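Local coordinates for protein glyoxylate reductase (Paecilomyces sp. J18, PDB 3WNV) that probably reduces glyoxylate to glycolate with a nicotinamide cofactor, as a fungal member of the D-isomer-specific 2-hydroxyacid dehydrogenase family, at residues 215-218 with 219-223; 299-302 with 303-307. All coordinates share one frame; numbering follows the deposited sequence.

Interaction 1 (215-218 with 219-223); sequences LALN and ASTRH
The carbonyl of N218 reaches forward to R222 N (O to N 2.9 Å) and more weakly to T221 N, so that 218-222 closes like one turn of helix without running on as a regular one. The side chains of N218 and T221 then tie the turn together. With CG set between the backbone N and the carbonyl carbon (chi1 65°), N218 folds its amide over the turn. Its OD1 takes S220 N at 2.9 Å, an Asx turn, and also T221 N at 2.9 Å, the latter donor lying well above the carbonyl plane. T221 returns the favour at its hydroxyl. Turned inward by a chi1 of 60°, OG1 donates to A216 O at 2.8 Å, in the carbonyl plane and on a lone pair, and accepts N218 N at 2.9 Å. The methyl CG2 of T221 has L215 CD1 as its apolar neighbour at 4.2 Å, and both side chains touch L247. L217 CD1 lies against R222 CA at 4.0 Å. Because one hydroxyl both gives and receives, its rotation should be fixed; the two N-H groups probably settle which end of the N218 amide faces the turn, so a loop near the surface is held by polar bonds more than by packing.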
loop_
_atom_site.group_PDB
_atom_site.type_symbol
_atom_site.label_atom_id
_atom_site.label_comp_id
_atom_site.label_asym_id
_atom_site.label_seq_id
_atom_site.Cartn_x
_atom_site.Cartn_y
_atom_site.Cartn_z
ATOM N N LEU A 215 3.968 4.271 5.709
ATOM C CA LEU A 215 4.727 3.278 6.450
ATOM C C LEU A 215 4.250 1.910 6.053
ATOM O O LEU A 215 3.066 1.708 5.728
ATOM C CB LEU A 215 4.493 3.429 7.969
ATOM C CG LEU A 215 4.938 4.741 8.549
ATOM C CD1 LEU A 215 4.584 4.780 10.011
ATOM C CD2 LEU A 215 6.472 4.851 8.380
ATOM N N ALA A 216 5.172 0.959 6.116
ATOM C CA ALA A 216 4.851 -0.444 6.054
ATOM C C ALA A 216 4.090 -0.773 7.320
ATOM O O ALA A 216 4.387 -0.250 8.401
ATOM C CB ALA A 216 6.117 -1.246 5.980
ATOM N N LEU A 217 3.094 -1.628 7.191
ATOM C CA LEU A 217 2.344 -2.073 8.344
ATOM C C LEU A 217 3.051 -3.218 9.036
ATOM O O LEU A 217 3.405 -4.221 8.402
ATOM C CB LEU A 217 0.970 -2.557 7.879
ATOM C CG LEU A 217 0.031 -2.987 8.979
ATOM C CD1 LEU A 217 -0.216 -1.786 10.013
ATOM C CD2 LEU A 217 -1.317 -3.566 8.451
ATOM N N ASN A 218 3.252 -3.073 10.343
ATOM C CA ASN A 218 3.745 -4.171 11.178
ATOM C C ASN A 218 3.194 -4.060 12.610
ATOM O O ASN A 218 2.426 -3.152 12.916
ATOM C CB ASN A 218 5.305 -4.273 11.122
ATOM C CG ASN A 218 6.020 -3.068 11.727
ATOM O OD1 ASN A 218 5.634 -2.554 12.783
ATOM N ND2 ASN A 218 7.093 -2.630 11.081
ATOM N N ALA A 219 3.631 -4.937 13.506
ATOM C CA ALA A 219 3.037 -5.001 14.824
ATOM C C ALA A 219 3.273 -3.712 15.611
ATOM O O ALA A 219 2.503 -3.375 16.511
ATOM C CB ALA A 219 3.598 -6.195 15.582
ATOM N N SER A 220 4.362 -3.019 15.291
ATOM C CA SER A 220 4.673 -1.741 15.947
ATOM C C SER A 220 4.113 -0.480 15.251
ATOM O O SER A 220 3.909 0.541 15.911
ATOM C CB SER A 220 6.197 -1.601 16.130
ATOM O OG SER A 220 6.696 -2.643 16.990
ATOM N N THR A 221 3.895 -0.513 13.934
ATOM C CA THR A 221 3.287 0.644 13.274
ATOM C C THR A 221 1.768 0.565 13.253
ATOM O O THR A 221 1.120 1.537 12.877
ATOM C CB THR A 221 3.798 0.852 11.836
ATOM O OG1 THR A 221 3.480 -0.319 11.067
ATOM C CG2 THR A 221 5.326 1.077 11.809
ATOM N N ARG A 222 1.201 -0.588 13.635
ATOM C CA ARG A 222 -0.270 -0.667 13.816
ATOM C C ARG A 222 -0.668 0.392 14.843
ATOM O O ARG A 222 -0.069 0.443 15.919
ATOM C CB ARG A 222 -0.704 -2.044 14.355
ATOM C CG ARG A 222 -2.223 -2.159 14.562
ATOM C CD ARG A 222 -2.616 -3.529 15.061
ATOM N NE ARG A 222 -4.060 -3.642 15.277
ATOM C CZ ARG A 222 -4.693 -3.280 16.396
ATOM N NH1 ARG A 222 -4.021 -2.767 17.433
ATOM N NH2 ARG A 222 -6.010 -3.425 16.482
ATOM N N HIS A 223 -1.644 1.243 14.510
ATOM C CA HIS A 223 -2.075 2.352 15.379
ATOM C C HIS A 223 -0.966 3.314 15.795
ATOM O O HIS A 223 -1.043 3.939 16.875
ATOM C CB HIS A 223 -2.726 1.793 16.650
ATOM C CG HIS A 223 -4.030 1.102 16.418
ATOM N ND1 HIS A 223 -4.897 0.793 17.441
ATOM C CD2 HIS A 223 -4.637 0.696 15.273
ATOM C CE1 HIS A 223 -5.966 0.192 16.945
ATOM N NE2 HIS A 223 -5.830 0.126 15.631
#

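Interaction 2 (299-302 with 303-307); sequences TQKE and MELLV
T299 and M303 meet one turn apart on helix 297-317, on the buried side of this contact. The backbone bond from M303 N to T299 O measures 2.9 Å, and the side chain leans on the same oxygen: CG, placed beside the backbone N by a chi1 of -72°, comes within 3.3 Å of T299 O. The thioether continues obliquely across the threonine, SD 3.8 Å from the methyl CG2, before a bend at chi3 turns the terminal methyl away. M303 is buried, with N85 and V111 against it and a bound sulfate nearby. Cut back to alanine, M303 would lose its thioether, and a gap is likely to open between the T299 methyl, N85 and V111. Next to it, E304 is buried too; its CG rests 3.5 Å from Q300 O, and its two carboxylate oxygens accept the backbone N-H groups of V13 and H14, while Q300 OE1 bonds the ring of H14. The other flank faces solvent more. There K301, extended and also touching H14, has its CG 4.0 Å from L305 CD1 as the two partly exposed chains slant past each other, and E302, bent at chi2, is exposed. Backbone bonds continue regularly underneath, E304 N to Q300 O being almost straight at 176°. This is a helix with one face laid on strands 51-57 and 81-85, characteristic of the D-2-hydroxyacid dehydrogenase fold, in which the chain returns after the cofactor-binding domain to pack on the domain where it began.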
loop_
_atom_site.group_PDB
_atom_site.type_symbol
_atom_site.label_atom_id
_atom_site.label_comp_id
_atom_site.label_asym_id
_atom_site.label_seq_id
_atom_site.Cartn_x
_atom_site.Cartn_y
_atom_site.Cartn_z
ATOM N N THR A 299 -0.198 1.474 -14.391
ATOM C CA THR A 299 0.395 0.999 -13.136
ATOM C C THR A 299 0.220 -0.518 -12.871
ATOM O O THR A 299 1.191 -1.202 -12.537
ATOM C CB THR A 299 -0.073 1.827 -11.980
ATOM O OG1 THR A 299 0.404 3.175 -12.164
ATOM C CG2 THR A 299 0.475 1.254 -10.654
ATOM N N GLN A 300 -0.995 -1.036 -12.982
ATOM C CA GLN A 300 -1.179 -2.484 -12.799
ATOM C C GLN A 300 -0.335 -3.302 -13.742
ATOM O O GLN A 300 0.189 -4.326 -13.323
ATOM C CB GLN A 300 -2.661 -2.907 -12.908
ATOM C CG GLN A 300 -3.456 -2.534 -11.656
ATOM C CD GLN A 300 -4.857 -3.116 -11.678
ATOM O OE1 GLN A 300 -5.304 -3.665 -12.696
ATOM N NE2 GLN A 300 -5.544 -3.024 -10.558
ATOM N N LYS A 301 -0.185 -2.882 -15.011
ATOM C CA LYS A 301 0.576 -3.725 -15.937
ATOM C C LYS A 301 2.045 -3.575 -15.598
ATOM O O LYS A 301 2.791 -4.548 -15.625
ATOM C CB LYS A 301 0.360 -3.328 -17.395
ATOM C CG LYS A 301 1.172 -4.245 -18.330
ATOM C CD LYS A 301 0.669 -4.182 -19.769
ATOM C CE LYS A 301 1.507 -5.112 -20.636
ATOM N NZ LYS A 301 0.922 -5.202 -21.979
ATOM N N GLU A 302 2.455 -2.370 -15.203
ATOM C CA GLU A 302 3.879 -2.197 -14.844
ATOM C C GLU A 302 4.217 -3.054 -13.624
ATOM O O GLU A 302 5.308 -3.631 -13.542
ATOM C CB GLU A 302 4.205 -0.752 -14.529
ATOM C CG GLU A 302 5.661 -0.523 -14.109
ATOM C CD GLU A 302 6.678 -0.729 -15.243
ATOM O OE1 GLU A 302 6.296 -0.871 -16.436
ATOM O OE2 GLU A 302 7.890 -0.766 -14.923
ATOM N N MET A 303 3.276 -3.157 -12.690
ATOM C CA MET A 303 3.512 -3.967 -11.478
ATOM C C MET A 303 3.628 -5.463 -11.854
ATOM O O MET A 303 4.579 -6.121 -11.457
ATOM C CB MET A 303 2.419 -3.722 -10.446
ATOM C CG MET A 303 2.456 -2.302 -9.721
ATOM S SD MET A 303 0.877 -2.083 -8.939
ATOM C CE MET A 303 1.162 -3.020 -7.438
ATOM N N GLU A 304 2.655 -5.992 -12.592
ATOM C CA GLU A 304 2.789 -7.367 -13.124
ATOM C C GLU A 304 4.104 -7.654 -13.855
ATOM O O GLU A 304 4.695 -8.726 -13.638
ATOM C CB GLU A 304 1.583 -7.738 -13.974
ATOM C CG GLU A 304 0.337 -7.867 -13.144
ATOM C CD GLU A 304 -0.883 -8.309 -13.911
ATOM O OE1 GLU A 304 -0.915 -8.231 -15.162
ATOM O OE2 GLU A 304 -1.865 -8.698 -13.248
ATOM N N LEU A 305 4.523 -6.761 -14.750
ATOM C CA LEU A 305 5.744 -6.971 -15.525
ATOM C C LEU A 305 6.974 -7.036 -14.621
ATOM O O LEU A 305 7.894 -7.830 -14.873
ATOM C CB LEU A 305 5.909 -5.903 -16.614
ATOM C CG LEU A 305 4.898 -5.972 -17.753
ATOM C CD1 LEU A 305 5.102 -4.802 -18.709
ATOM C CD2 LEU A 305 5.007 -7.281 -18.498
ATOM N N LEU A 306 6.991 -6.193 -13.581
ATOM C CA LEU A 306 8.081 -6.206 -12.605
ATOM C C LEU A 306 8.157 -7.532 -11.855
ATOM O O LEU A 306 9.235 -8.079 -11.666
ATOM C CB LEU A 306 7.956 -5.026 -11.612
ATOM C CG LEU A 306 9.081 -4.881 -10.569
ATOM C CD1 LEU A 306 10.477 -4.823 -11.210
ATOM C CD2 LEU A 306 8.783 -3.636 -9.774
ATOM N N VAL A 307 7.014 -8.079 -11.452
ATOM C CA VAL A 307 7.013 -9.387 -10.808
ATOM C C VAL A 307 7.520 -10.467 -11.758
ATOM O O VAL A 307 8.306 -11.345 -11.368
ATOM C CB VAL A 307 5.593 -9.757 -10.308
ATOM C CG1 VAL A 307 5.638 -11.053 -9.481
ATOM C CG2 VAL A 307 5.036 -8.625 -9.448
#

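Interactions 1 and 2 do not touch: their centres are 25 Å apart, their nearest atoms about 14 Å, and they lie on opposite sides of the chain's centre. Interaction 1 belongs to the seven-stranded Rossmann-type domain, in the loop after strand 210-213, where L215 touches a glycine-rich GxGxxG pattern consistent with a dinucleotide site. Interaction 2 comes later in the chain, on the helix packed against the five-stranded sheet of the other domain. In this family the active site lies in the cleft between two such domains, so the contacts belong to different domains. The sulfate about 4 Å from the M303 side chain, probably from the crystallisation liquor, lies at interaction 2.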